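OLD nuclease (Thermus scotoductus, PDB 6P74) degrades linear or supercoiled double-stranded DNA from 5' to 3', nicks and linearises circular DNA, and hydrolyses ATP in a DNA-stimulated manner. Local coordinates at residues 321-326 with 420-425; 375-380 with 410-415; 414-419 with 426-431; 462-465 with 471-474. All blocks are in the same frame, centred on the assembly; numbering follows the deposited sequence.

Interaction 1. Residues 321-326 with 420-425; sequences EALRLV and KALDIP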
loop_
_atom_site.group_PDB
_atom_site.type_symbol
_atom_site.label_atom_id
_atom_site.label_comp_id
_atom_site.label_asym_id
_atom_site.label_seq_id
_atom_site.Cartn_x
_atom_site.Cartn_y
_atom_site.Cartn_z
ATOM N N GLU A 321 -0.883 -11.567 -28.536
ATOM C CA GLU A 321 0.223 -12.160 -27.793
ATOM C C GLU A 321 0.489 -11.407 -26.497
ATOM O O GLU A 321 0.948 -12.006 -25.519
ATOM C CB GLU A 321 1.504 -12.199 -28.642
ATOM C CG GLU A 321 1.385 -13.012 -29.937
ATOM C CD GLU A 321 0.817 -12.199 -31.095
ATOM O OE1 GLU A 321 0.226 -11.119 -30.852
ATOM O OE2 GLU A 321 0.966 -12.638 -32.254
ATOM N N ALA A 322 0.218 -10.098 -26.472
ATOM C CA ALA A 322 0.516 -9.291 -25.288
ATOM C C ALA A 322 -0.452 -9.541 -24.134
ATOM O O ALA A 322 -0.103 -9.268 -22.979
ATOM C CB ALA A 322 0.491 -7.810 -25.641
ATOM N N LEU A 323 -1.626 -10.098 -24.418
ATOM C CA LEU A 323 -2.736 -10.081 -23.482
ATOM C C LEU A 323 -2.576 -11.101 -22.373
ATOM O O LEU A 323 -2.259 -12.273 -22.623
ATOM C CB LEU A 323 -4.042 -10.327 -24.229
ATOM C CG LEU A 323 -4.443 -9.151 -25.127
ATOM C CD1 LEU A 323 -5.689 -9.464 -25.944
ATOM C CD2 LEU A 323 -4.610 -7.867 -24.301
ATOM N N ARG A 324 -2.794 -10.638 -21.145
ATOM C CA ARG A 324 -2.936 -11.476 -19.964
ATOM C C ARG A 324 -4.177 -11.002 -19.237
ATOM O O ARG A 324 -4.253 -9.828 -18.852
ATOM C CB ARG A 324 -1.721 -11.369 -19.021
ATOM C CG ARG A 324 -0.357 -11.455 -19.672
ATOM C CD ARG A 324 -0.074 -12.859 -20.159
ATOM N NE ARG A 324 1.274 -12.918 -20.699
ATOM C CZ ARG A 324 1.575 -12.719 -21.974
ATOM N NH1 ARG A 324 0.607 -12.473 -22.860
ATOM N NH2 ARG A 324 2.841 -12.769 -22.354
ATOM N N LEU A 325 -5.132 -11.902 -19.018
ATOM C CA LEU A 325 -6.381 -11.550 -18.339
ATOM C C LEU A 325 -6.423 -12.228 -16.974
ATOM O O LEU A 325 -6.264 -13.451 -16.875
ATOM C CB LEU A 325 -7.590 -11.924 -19.207
ATOM C CG LEU A 325 -9.017 -11.839 -18.658
ATOM C CD1 LEU A 325 -9.340 -10.481 -18.106
ATOM C CD2 LEU A 325 -9.991 -12.174 -19.775
ATOM N N VAL A 326 -6.613 -11.430 -15.924
ATOM C CA VAL A 326 -6.459 -11.868 -14.535
ATOM C C VAL A 326 -7.798 -11.708 -13.827
ATOM O O VAL A 326 -8.405 -10.633 -13.880
ATOM C CB VAL A 326 -5.362 -11.067 -13.801
ATOM C CG1 VAL A 326 -5.232 -11.513 -12.324
ATOM C CG2 VAL A 326 -4.028 -11.209 -14.495
ATOM N N LYS A 420 -12.081 -17.139 -26.798
ATOM C CA LYS A 420 -11.852 -18.526 -26.428
ATOM C C LYS A 420 -10.537 -18.670 -25.664
ATOM O O LYS A 420 -10.501 -19.247 -24.570
ATOM C CB LYS A 420 -11.883 -19.419 -27.672
ATOM C CG LYS A 420 -13.042 -20.419 -27.641
ATOM C CD LYS A 420 -13.104 -21.337 -28.844
ATOM C CE LYS A 420 -11.735 -21.688 -29.419
ATOM N NZ LYS A 420 -11.831 -22.515 -30.675
ATOM N N ALA A 421 -9.452 -18.094 -26.194
ATOM C CA ALA A 421 -8.157 -18.197 -25.517
ATOM C C ALA A 421 -8.153 -17.499 -24.157
ATOM O O ALA A 421 -7.351 -17.843 -23.281
ATOM C CB ALA A 421 -7.043 -17.617 -26.402
ATOM N N LEU A 422 -9.030 -16.524 -23.949
ATOM C CA LEU A 422 -9.008 -15.762 -22.707
ATOM C C LEU A 422 -10.085 -16.179 -21.734
ATOM O O LEU A 422 -10.158 -15.604 -20.646
ATOM C CB LEU A 422 -9.136 -14.257 -22.973
ATOM C CG LEU A 422 -7.903 -13.637 -23.645
ATOM C CD1 LEU A 422 -7.997 -12.097 -23.724
ATOM C CD2 LEU A 422 -6.621 -14.086 -22.976
ATOM N N ASP A 423 -10.941 -17.131 -22.111
ATOM C CA ASP A 423 -12.076 -17.550 -21.293
ATOM C C ASP A 423 -13.052 -16.404 -21.012
ATOM O O ASP A 423 -13.610 -16.286 -19.919
ATOM C CB ASP A 423 -11.601 -18.201 -19.997
ATOM C CG ASP A 423 -11.203 -19.645 -20.202
ATOM O OD1 ASP A 423 -12.108 -20.448 -20.542
ATOM O OD2 ASP A 423 -9.990 -19.958 -20.068
ATOM N N ILE A 424 -13.309 -15.575 -22.015
ATOM C CA ILE A 424 -14.391 -14.594 -21.954
ATOM C C ILE A 424 -15.644 -15.265 -22.510
ATOM O O ILE A 424 -15.597 -15.797 -23.626
ATOM C CB ILE A 424 -14.039 -13.330 -22.744
ATOM C CG1 ILE A 424 -12.707 -12.768 -22.259
ATOM C CG2 ILE A 424 -15.116 -12.291 -22.595
ATOM C CD1 ILE A 424 -11.980 -11.943 -23.308
ATOM N N PRO A 425 -16.745 -15.313 -21.764
ATOM C CA PRO A 425 -17.979 -15.873 -22.323
ATOM C C PRO A 425 -18.499 -14.976 -23.430
ATOM O O PRO A 425 -18.389 -13.749 -23.357
ATOM C CB PRO A 425 -18.944 -15.901 -21.128
ATOM C CG PRO A 425 -18.089 -15.704 -19.937
ATOM C CD PRO A 425 -16.930 -14.875 -20.377
#

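Interaction 2. Residues 375-380 with 410-415; sequences LVEGYG and AGIELI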
loop_
_atom_site.group_PDB
_atom_site.type_symbol
_atom_site.label_atom_id
_atom_site.label_comp_id
_atom_site.label_asym_id
_atom_site.label_seq_id
_atom_site.Cartn_x
_atom_site.Cartn_y
_atom_site.Cartn_z
ATOM N N LEU A 375 -21.034 -10.939 -30.016
ATOM C CA LEU A 375 -20.246 -10.642 -31.212
ATOM C C LEU A 375 -21.174 -10.579 -32.425
ATOM O O LEU A 375 -21.843 -11.569 -32.726
ATOM C CB LEU A 375 -19.181 -11.725 -31.421
ATOM C CG LEU A 375 -18.386 -12.014 -30.141
ATOM C CD1 LEU A 375 -17.204 -12.975 -30.398
ATOM C CD2 LEU A 375 -17.886 -10.682 -29.520
ATOM N N VAL A 376 -21.212 -9.431 -33.123
ATOM C CA VAL A 376 -22.008 -9.281 -34.340
ATOM C C VAL A 376 -21.103 -8.791 -35.478
ATOM O O VAL A 376 -19.960 -8.356 -35.266
ATOM C CB VAL A 376 -23.226 -8.336 -34.151
ATOM C CG1 VAL A 376 -24.025 -8.713 -32.935
ATOM C CG2 VAL A 376 -22.783 -6.882 -34.065
ATOM N N GLU A 377 -21.635 -8.883 -36.709
ATOM C CA GLU A 377 -20.840 -8.570 -37.896
ATOM C C GLU A 377 -20.509 -7.089 -38.007
ATOM O O GLU A 377 -19.367 -6.726 -38.323
ATOM C CB GLU A 377 -21.549 -8.998 -39.166
ATOM C CG GLU A 377 -21.704 -10.483 -39.327
ATOM C CD GLU A 377 -22.593 -10.825 -40.513
ATOM O OE1 GLU A 377 -22.123 -10.690 -41.655
ATOM O OE2 GLU A 377 -23.771 -11.184 -40.311
ATOM N N GLY A 378 -21.490 -6.219 -37.799
ATOM C CA GLY A 378 -21.351 -4.885 -38.358
ATOM C C GLY A 378 -22.156 -3.843 -37.618
ATOM O O GLY A 378 -22.819 -4.124 -36.617
ATOM N N TYR A 379 -22.058 -2.615 -38.127
ATOM C CA TYR A 379 -22.645 -1.477 -37.431
ATOM C C TYR A 379 -24.158 -1.633 -37.310
ATOM O O TYR A 379 -24.731 -1.470 -36.223
ATOM C CB TYR A 379 -22.285 -0.189 -38.164
ATOM C CG TYR A 379 -22.937 1.032 -37.577
ATOM C CD1 TYR A 379 -22.394 1.666 -36.467
ATOM C CD2 TYR A 379 -24.110 1.545 -38.129
ATOM C CE1 TYR A 379 -22.996 2.792 -35.921
ATOM C CE2 TYR A 379 -24.717 2.653 -37.597
ATOM C CZ TYR A 379 -24.154 3.281 -36.496
ATOM O OH TYR A 379 -24.774 4.378 -35.969
ATOM N N GLY A 380 -24.821 -1.972 -38.417
ATOM C CA GLY A 380 -26.258 -2.201 -38.375
ATOM C C GLY A 380 -26.664 -3.296 -37.402
ATOM O O GLY A 380 -27.720 -3.213 -36.771
ATOM N N ALA A 410 -14.879 -12.743 -40.945
ATOM C CA ALA A 410 -13.474 -12.944 -40.601
ATOM C C ALA A 410 -13.110 -12.190 -39.328
ATOM O O ALA A 410 -12.290 -12.668 -38.539
ATOM C CB ALA A 410 -12.561 -12.524 -41.768
ATOM N N GLY A 411 -13.727 -11.030 -39.103
ATOM C CA GLY A 411 -13.503 -10.299 -37.865
ATOM C C GLY A 411 -14.064 -11.022 -36.661
ATOM O O GLY A 411 -13.492 -10.954 -35.567
ATOM N N ILE A 412 -15.204 -11.701 -36.836
ATOM C CA ILE A 412 -15.789 -12.485 -35.747
ATOM C C ILE A 412 -14.864 -13.640 -35.361
ATOM O O ILE A 412 -14.586 -13.857 -34.182
ATOM C CB ILE A 412 -17.193 -12.995 -36.125
ATOM C CG1 ILE A 412 -18.186 -11.843 -36.174
ATOM C CG2 ILE A 412 -17.690 -13.981 -35.084
ATOM C CD1 ILE A 412 -19.554 -12.242 -36.662
ATOM N N GLU A 413 -14.401 -14.410 -36.346
ATOM C CA GLU A 413 -13.389 -15.433 -36.091
ATOM C C GLU A 413 -12.286 -14.917 -35.183
ATOM O O GLU A 413 -11.891 -15.582 -34.219
ATOM C CB GLU A 413 -12.745 -15.892 -37.391
ATOM C CG GLU A 413 -13.528 -16.781 -38.245
ATOM C CD GLU A 413 -12.603 -17.511 -39.172
ATOM O OE1 GLU A 413 -11.843 -18.373 -38.676
ATOM O OE2 GLU A 413 -12.584 -17.183 -40.377
ATOM N N LEU A 414 -11.755 -13.732 -35.496
ATOM C CA LEU A 414 -10.632 -13.219 -34.725
ATOM C C LEU A 414 -11.028 -13.025 -33.269
ATOM O O LEU A 414 -10.356 -13.526 -32.366
ATOM C CB LEU A 414 -10.122 -11.917 -35.339
ATOM C CG LEU A 414 -8.898 -11.259 -34.703
ATOM C CD1 LEU A 414 -7.777 -12.287 -34.502
ATOM C CD2 LEU A 414 -8.420 -10.172 -35.630
ATOM N N ILE A 415 -12.142 -12.329 -33.026
ATOM C CA ILE A 415 -12.535 -12.010 -31.658
ATOM C C ILE A 415 -12.941 -13.272 -30.915
ATOM O O ILE A 415 -12.691 -13.404 -29.710
ATOM C CB ILE A 415 -13.677 -10.969 -31.636
ATOM C CG1 ILE A 415 -13.298 -9.706 -32.396
ATOM C CG2 ILE A 415 -14.061 -10.626 -30.196
ATOM C CD1 ILE A 415 -12.000 -9.124 -31.973
#

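Interaction 3. Residues 414-419 with 426-431; sequences LIVGVC and FVVVHD. With SM (samarium (III) ion), chain O.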
loop_
_atom_site.group_PDB
_atom_site.type_symbol
_atom_site.label_atom_id
_atom_site.label_comp_id
_atom_site.label_asym_id
_atom_site.label_seq_id
_atom_site.Cartn_x
_atom_site.Cartn_y
_atom_site.Cartn_z
ATOM N N LEU A 414 -11.755 -13.732 -35.496
ATOM C CA LEU A 414 -10.632 -13.219 -34.725
ATOM C C LEU A 414 -11.028 -13.025 -33.269
ATOM O O LEU A 414 -10.356 -13.526 -32.366
ATOM C CB LEU A 414 -10.122 -11.917 -35.339
ATOM C CG LEU A 414 -8.898 -11.259 -34.703
ATOM C CD1 LEU A 414 -7.777 -12.287 -34.502
ATOM C CD2 LEU A 414 -8.420 -10.172 -35.630
ATOM N N ILE A 415 -12.142 -12.329 -33.026
ATOM C CA ILE A 415 -12.535 -12.010 -31.658
ATOM C C ILE A 415 -12.941 -13.272 -30.915
ATOM O O ILE A 415 -12.691 -13.404 -29.710
ATOM C CB ILE A 415 -13.677 -10.969 -31.636
ATOM C CG1 ILE A 415 -13.298 -9.706 -32.396
ATOM C CG2 ILE A 415 -14.061 -10.626 -30.196
ATOM C CD1 ILE A 415 -12.000 -9.124 -31.973
ATOM N N VAL A 416 -13.615 -14.202 -31.607
ATOM C CA VAL A 416 -13.918 -15.499 -31.006
ATOM C C VAL A 416 -12.637 -16.182 -30.523
ATOM O O VAL A 416 -12.567 -16.681 -29.394
ATOM C CB VAL A 416 -14.686 -16.389 -31.993
ATOM C CG1 VAL A 416 -14.501 -17.865 -31.617
ATOM C CG2 VAL A 416 -16.155 -16.039 -31.966
ATOM N N GLY A 417 -11.601 -16.205 -31.369
ATOM C CA GLY A 417 -10.361 -16.877 -30.994
ATOM C C GLY A 417 -9.700 -16.261 -29.772
ATOM O O GLY A 417 -9.177 -16.968 -28.913
ATOM N N VAL A 418 -9.751 -14.938 -29.662
ATOM C CA VAL A 418 -9.240 -14.265 -28.475
ATOM C C VAL A 418 -10.115 -14.576 -27.264
ATOM O O VAL A 418 -9.611 -14.968 -26.206
ATOM C CB VAL A 418 -9.131 -12.751 -28.734
ATOM C CG1 VAL A 418 -8.818 -12.017 -27.456
ATOM C CG2 VAL A 418 -8.057 -12.492 -29.776
ATOM N N CYS A 419 -11.440 -14.430 -27.402
ATOM C CA CYS A 419 -12.329 -14.762 -26.287
ATOM C C CYS A 419 -12.158 -16.214 -25.844
ATOM O O CYS A 419 -12.121 -16.510 -24.642
ATOM C CB CYS A 419 -13.793 -14.517 -26.662
ATOM S SG CYS A 419 -14.222 -12.808 -26.866
ATOM N N PHE A 426 -19.072 -15.593 -24.462
ATOM C CA PHE A 426 -19.525 -14.817 -25.607
ATOM C C PHE A 426 -20.661 -15.548 -26.315
ATOM O O PHE A 426 -20.820 -16.762 -26.187
ATOM C CB PHE A 426 -18.377 -14.548 -26.589
ATOM C CG PHE A 426 -17.839 -15.796 -27.231
ATOM C CD1 PHE A 426 -16.853 -16.534 -26.608
ATOM C CD2 PHE A 426 -18.359 -16.253 -28.433
ATOM C CE1 PHE A 426 -16.378 -17.705 -27.180
ATOM C CE2 PHE A 426 -17.890 -17.407 -29.017
ATOM C CZ PHE A 426 -16.887 -18.137 -28.389
ATOM N N VAL A 427 -21.453 -14.784 -27.066
ATOM C CA VAL A 427 -22.396 -15.326 -28.039
ATOM C C VAL A 427 -22.111 -14.664 -29.393
ATOM O O VAL A 427 -21.785 -13.472 -29.466
ATOM C CB VAL A 427 -23.855 -15.103 -27.573
ATOM C CG1 VAL A 427 -24.860 -15.509 -28.650
ATOM C CG2 VAL A 427 -24.133 -15.859 -26.263
ATOM N N VAL A 428 -22.196 -15.444 -30.463
ATOM C CA VAL A 428 -22.086 -14.939 -31.826
ATOM C C VAL A 428 -23.476 -14.916 -32.476
ATOM O O VAL A 428 -24.223 -15.905 -32.407
ATOM C CB VAL A 428 -21.134 -15.802 -32.670
ATOM C CG1 VAL A 428 -20.998 -15.194 -34.038
ATOM C CG2 VAL A 428 -19.768 -15.954 -31.999
ATOM N N VAL A 429 -23.807 -13.816 -33.154
ATOM C CA VAL A 429 -24.913 -13.799 -34.115
ATOM C C VAL A 429 -24.366 -13.290 -35.434
ATOM O O VAL A 429 -23.683 -12.262 -35.465
ATOM C CB VAL A 429 -26.101 -12.909 -33.693
ATOM C CG1 VAL A 429 -27.399 -13.455 -34.270
ATOM C CG2 VAL A 429 -26.166 -12.725 -32.203
ATOM N N HIS A 430 -24.724 -13.952 -36.529
ATOM C CA HIS A 430 -24.394 -13.425 -37.843
ATOM C C HIS A 430 -25.429 -13.900 -38.863
ATOM O O HIS A 430 -26.214 -14.829 -38.619
ATOM C CB HIS A 430 -22.982 -13.844 -38.245
ATOM C CG HIS A 430 -22.845 -15.312 -38.480
ATOM N ND1 HIS A 430 -23.214 -15.905 -39.665
ATOM C CD2 HIS A 430 -22.411 -16.316 -37.673
ATOM C CE1 HIS A 430 -22.988 -17.207 -39.589
ATOM N NE2 HIS A 430 -22.500 -17.480 -38.392
ATOM N N ASP A 431 -25.400 -13.271 -40.034
ATOM C CA ASP A 431 -26.284 -13.663 -41.127
ATOM C C ASP A 431 -25.757 -14.895 -41.842
ATOM O O ASP A 431 -24.550 -15.135 -41.904
ATOM C CB ASP A 431 -26.444 -12.516 -42.144
ATOM C CG ASP A 431 -27.279 -11.342 -41.600
ATOM O OD1 ASP A 431 -27.952 -11.544 -40.578
ATOM O OD2 ASP A 431 -27.242 -10.218 -42.166
HETATM SM SM SM O . -26.169 -8.324 -43.080
HETATM O O HOH W 1 -26.649 -9.739 -45.202
#

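Interaction 4. Residues 462-465 with 471-474; sequences RIQA and RVFV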
loop_
_atom_site.group_PDB
_atom_site.type_symbol
_atom_site.label_atom_id
_atom_site.label_comp_id
_atom_site.label_asym_id
_atom_site.label_seq_id
_atom_site.Cartn_x
_atom_site.Cartn_y
_atom_site.Cartn_z
ATOM N N ARG A 462 -16.442 -21.953 -40.518
ATOM C CA ARG A 462 -15.277 -21.644 -39.693
ATOM C C ARG A 462 -15.692 -20.997 -38.376
ATOM O O ARG A 462 -15.137 -21.322 -37.318
ATOM C CB ARG A 462 -14.312 -20.751 -40.440
ATOM C CG ARG A 462 -13.646 -21.363 -41.667
ATOM C CD ARG A 462 -12.903 -20.245 -42.448
ATOM N NE ARG A 462 -11.887 -19.666 -41.572
ATOM C CZ ARG A 462 -10.692 -20.215 -41.318
ATOM N NH1 ARG A 462 -10.334 -21.357 -41.900
ATOM N NH2 ARG A 462 -9.842 -19.620 -40.481
ATOM N N ILE A 463 -16.696 -20.114 -38.414
ATOM C CA ILE A 463 -17.203 -19.516 -37.182
ATOM C C ILE A 463 -17.748 -20.595 -36.254
ATOM O O ILE A 463 -17.576 -20.542 -35.030
ATOM C CB ILE A 463 -18.264 -18.446 -37.516
ATOM C CG1 ILE A 463 -17.563 -17.168 -37.978
ATOM C CG2 ILE A 463 -19.135 -18.168 -36.292
ATOM C CD1 ILE A 463 -18.455 -16.235 -38.789
ATOM N N GLN A 464 -18.429 -21.580 -36.822
ATOM C CA GLN A 464 -19.006 -22.655 -36.032
ATOM C C GLN A 464 -17.918 -23.532 -35.411
ATOM O O GLN A 464 -18.053 -24.003 -34.272
ATOM C CB GLN A 464 -19.928 -23.465 -36.938
ATOM C CG GLN A 464 -20.629 -24.555 -36.276
ATOM C CD GLN A 464 -22.117 -24.351 -36.303
ATOM O OE1 GLN A 464 -22.618 -23.214 -36.338
ATOM N NE2 GLN A 464 -22.844 -25.452 -36.282
ATOM N N ALA A 465 -16.826 -23.749 -36.144
ATOM C CA ALA A 465 -15.726 -24.559 -35.640
ATOM C C ALA A 465 -15.017 -23.874 -34.475
ATOM O O ALA A 465 -14.691 -24.523 -33.477
ATOM C CB ALA A 465 -14.731 -24.858 -36.768
ATOM N N ARG A 471 -22.899 -21.723 -29.215
ATOM C CA ARG A 471 -22.702 -20.304 -28.963
ATOM C C ARG A 471 -23.026 -19.435 -30.170
ATOM O O ARG A 471 -22.842 -18.214 -30.105
ATOM C CB ARG A 471 -21.260 -20.055 -28.507
ATOM C CG ARG A 471 -20.841 -20.968 -27.366
ATOM C CD ARG A 471 -20.030 -20.231 -26.300
ATOM N NE ARG A 471 -18.618 -20.201 -26.586
ATOM C CZ ARG A 471 -17.815 -21.242 -26.411
ATOM N NH1 ARG A 471 -18.341 -22.384 -25.980
ATOM N NH2 ARG A 471 -16.509 -21.152 -26.672
ATOM N N VAL A 472 -23.499 -20.024 -31.266
ATOM C CA VAL A 472 -23.671 -19.320 -32.531
ATOM C C VAL A 472 -25.131 -19.354 -32.948
ATOM O O VAL A 472 -25.746 -20.428 -32.999
ATOM C CB VAL A 472 -22.781 -19.914 -33.634
ATOM C CG1 VAL A 472 -22.993 -19.142 -34.952
ATOM C CG2 VAL A 472 -21.385 -19.803 -33.224
ATOM N N PHE A 473 -25.673 -18.178 -33.258
ATOM C CA PHE A 473 -27.018 -18.028 -33.805
ATOM C C PHE A 473 -26.922 -17.482 -35.227
ATOM O O PHE A 473 -26.183 -16.527 -35.474
ATOM C CB PHE A 473 -27.852 -17.109 -32.907
ATOM C CG PHE A 473 -28.070 -17.676 -31.526
ATOM C CD1 PHE A 473 -27.034 -17.712 -30.606
ATOM C CD2 PHE A 473 -29.280 -18.247 -31.183
ATOM C CE1 PHE A 473 -27.211 -18.275 -29.347
ATOM C CE2 PHE A 473 -29.480 -18.793 -29.914
ATOM C CZ PHE A 473 -28.446 -18.802 -28.993
ATOM N N VAL A 474 -27.657 -18.085 -36.163
ATOM C CA VAL A 474 -27.556 -17.689 -37.560
ATOM C C VAL A 474 -28.889 -17.110 -38.011
ATOM O O VAL A 474 -29.914 -17.795 -37.965
ATOM C CB VAL A 474 -27.134 -18.847 -38.464
ATOM C CG1 VAL A 474 -26.999 -18.319 -39.884
ATOM C CG2 VAL A 474 -25.780 -19.461 -37.965
#

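Interaction 1. Residues 321-326 with 420-425
The seam between the ATPase and Toprim portions, as these regions have been inferred, is bridged here by aliphatic side chains: L323 and L325 of strand 323-328 meet L422 and I424, where the chain leaves helix 409-422. L325 does most of the touching through one methyl. Its CG lies trans to the backbone N (chi1 172°), and CD2 reaches the C-terminal side of the helix, 3.5 Å from the carbonyl oxygen L422 O and 3.9 Å from L422 CB. The same CD2 meets I424 CG1 at 3.7 Å, at a slant. Further back along the strand, L323 and L422 cross at roughly a right angle, with their CD1 methyls 4.1 Å apart. No hydrogen bond spans the contact. R324, on the other side of the strand, turns back on its own loop: NH1 donates to E321 O at 2.7 Å and to L323 O at 2.9 Å, both acceptors lying in the guanidinium plane, while NE binds P19 O. D423, with positive phi, forms a Schellman motif and turns the chain toward I424. A Schellman-terminated Toprim helix thus packs against a strand of the P-loop NTPase sheet, close to the inferred ATP-binding loop of K34.

Interaction 2. Residues 375-380 with 410-415
L375 and I415 begin a contact in the parallel sheet of the Toprim fold, where helix 409-422 forms the crossover from strand 401-405 to strand 426-431 and passes over strand 372-376 between them. L375 points at the helix, and both of its methyls, CD1 and CD2, lie 3.9 Å from I415 CG2, so that one methyl branch sits against the leucine fork. V376 turns its side chain to the other face of the sheet and offers only backbone, its carbonyl carbon C standing 4.0 Å from I412 CD1. At E377 the contact becomes one of aliphatic carbon: CG rests 3.8 Å from I412 CD1, and the two chains approach at a slant. Beyond CG the glutamate is extended, carrying its carboxylate away from the isoleucine to where OE2 accepts a hydrogen bond from the backbone N of D431. E377 is an inferred ligand of a divalent metal, and its side chain lies about 5 Å from the bound samarium at nearest atoms. On the crossover helix, I412 CG1 is trans to its carbonyl carbon (chi1 -70°), which lets the ethyl arm reach the strand end, with CD1 4.0 Å from E377 N and CG1 4.0 Å from V376 O.

Interaction 3. Residues 414-419 with 426-431
V416 and F426 meet at about a right angle where helix 409-422 lies over strand 426-431, the helix and strand of a Toprim beta-alpha-beta crossover. The two segments run nearly antiparallel, at 164°, with their axes 10.0 Å apart. F426 has CG between its backbone N and carbonyl carbon (chi1 65°), which lifts the ring toward the helix, where V416 and C419, one turn apart, both meet it from the same side. V416 supplies two methyls to one end of the ring: CG2 is 3.7 Å from F426 CE2, and CG1 lies near CZ. C419 comes obliquely over the CD1-CE1 part of the ring, its CB 3.7 Å from F426 CD1, and its SG makes a sulfur-aromatic contact 5.3 Å from the ring centroid, 42° off the normal. V416 also crosses V428 at nearly a right angle, the two CG2 methyls 3.6 Å apart. Together they form an apolar layer between helix and sheet. Farther along, the strand leaves this layer for the metal site. H430 ND1 donates to D431 O at 2.7 Å from above the carbonyl plane, while D431 OD1 accepts from L479 N. That leaves D431 OD2 to bind the samarium ion at 2.4 Å; E480 is its other protein ligand, and a water coordinates it at 2.6 Å.

Interaction 4. Residues 462-465 with 471-474
With chi1 at -78°, I463 holds its CG1 arm beside the backbone N and trans to the carbonyl carbon, so the short branch, CG2, is the one turned to V472. The valine, with chi1 at 180°, sets CG1 trans to its own N and CG2 trans to its carbonyl carbon, and both methyls face the helix. I463 CG2 therefore sits before the fork of V472, 4.1 Å from V472 CG2 and 4.2 Å from V472 CG1, the two side chains crossing at about a right angle. Q464, one residue on, extends from the helix and bends at its second torsion (117°), bringing OE1 to 4.3 Å from V472 CB. This is a contact of the amide oxygen with the aliphatic flank of the valine, at the margin of the contact. The packing joins helix 443-467 to strand 472-475, an outermost strand of the Toprim sheet within this chain. H430 of the neighbouring strand 426-431 touches both I463 and V472, which continues the layer beneath the helix. On the opposite face of the strand F473 packs on helix 513-523, so the sheet is sandwiched between helices. R462 points elsewhere and forms a salt bridge through NE with E413 of helix 409-422, a carboxylate that R353 also binds. No hydrogen bond links the two segments, and only 120 Å² is buried between them. The helix thus meets the edge strand through a small, purely van der Waals contact, while directional bonds nearby include those of the sheet backbone and the R462-E413 salt bridge.

In the fold
From the N terminus, the first long loop is closed by interaction 1, which brings residues 321-326 of the ATPase sheet to the far end of helix 409-422 and ties the two domains together. Interaction 2 lies wholly within that span, joining strand 372-376 to the start of the same helix. Interaction 3 takes over at residues 414-415, shared with interaction 2, and crosses interaction 1, since its segments alternate with those of 321-326 and 420-425; it closes the short turn from helix to strand 426-431. Interaction 4 follows in series, closing the turn from helix 443-467 to the edge strand. Interactions 2, 3 and 4 thus all pack helices on one parallel Toprim sheet.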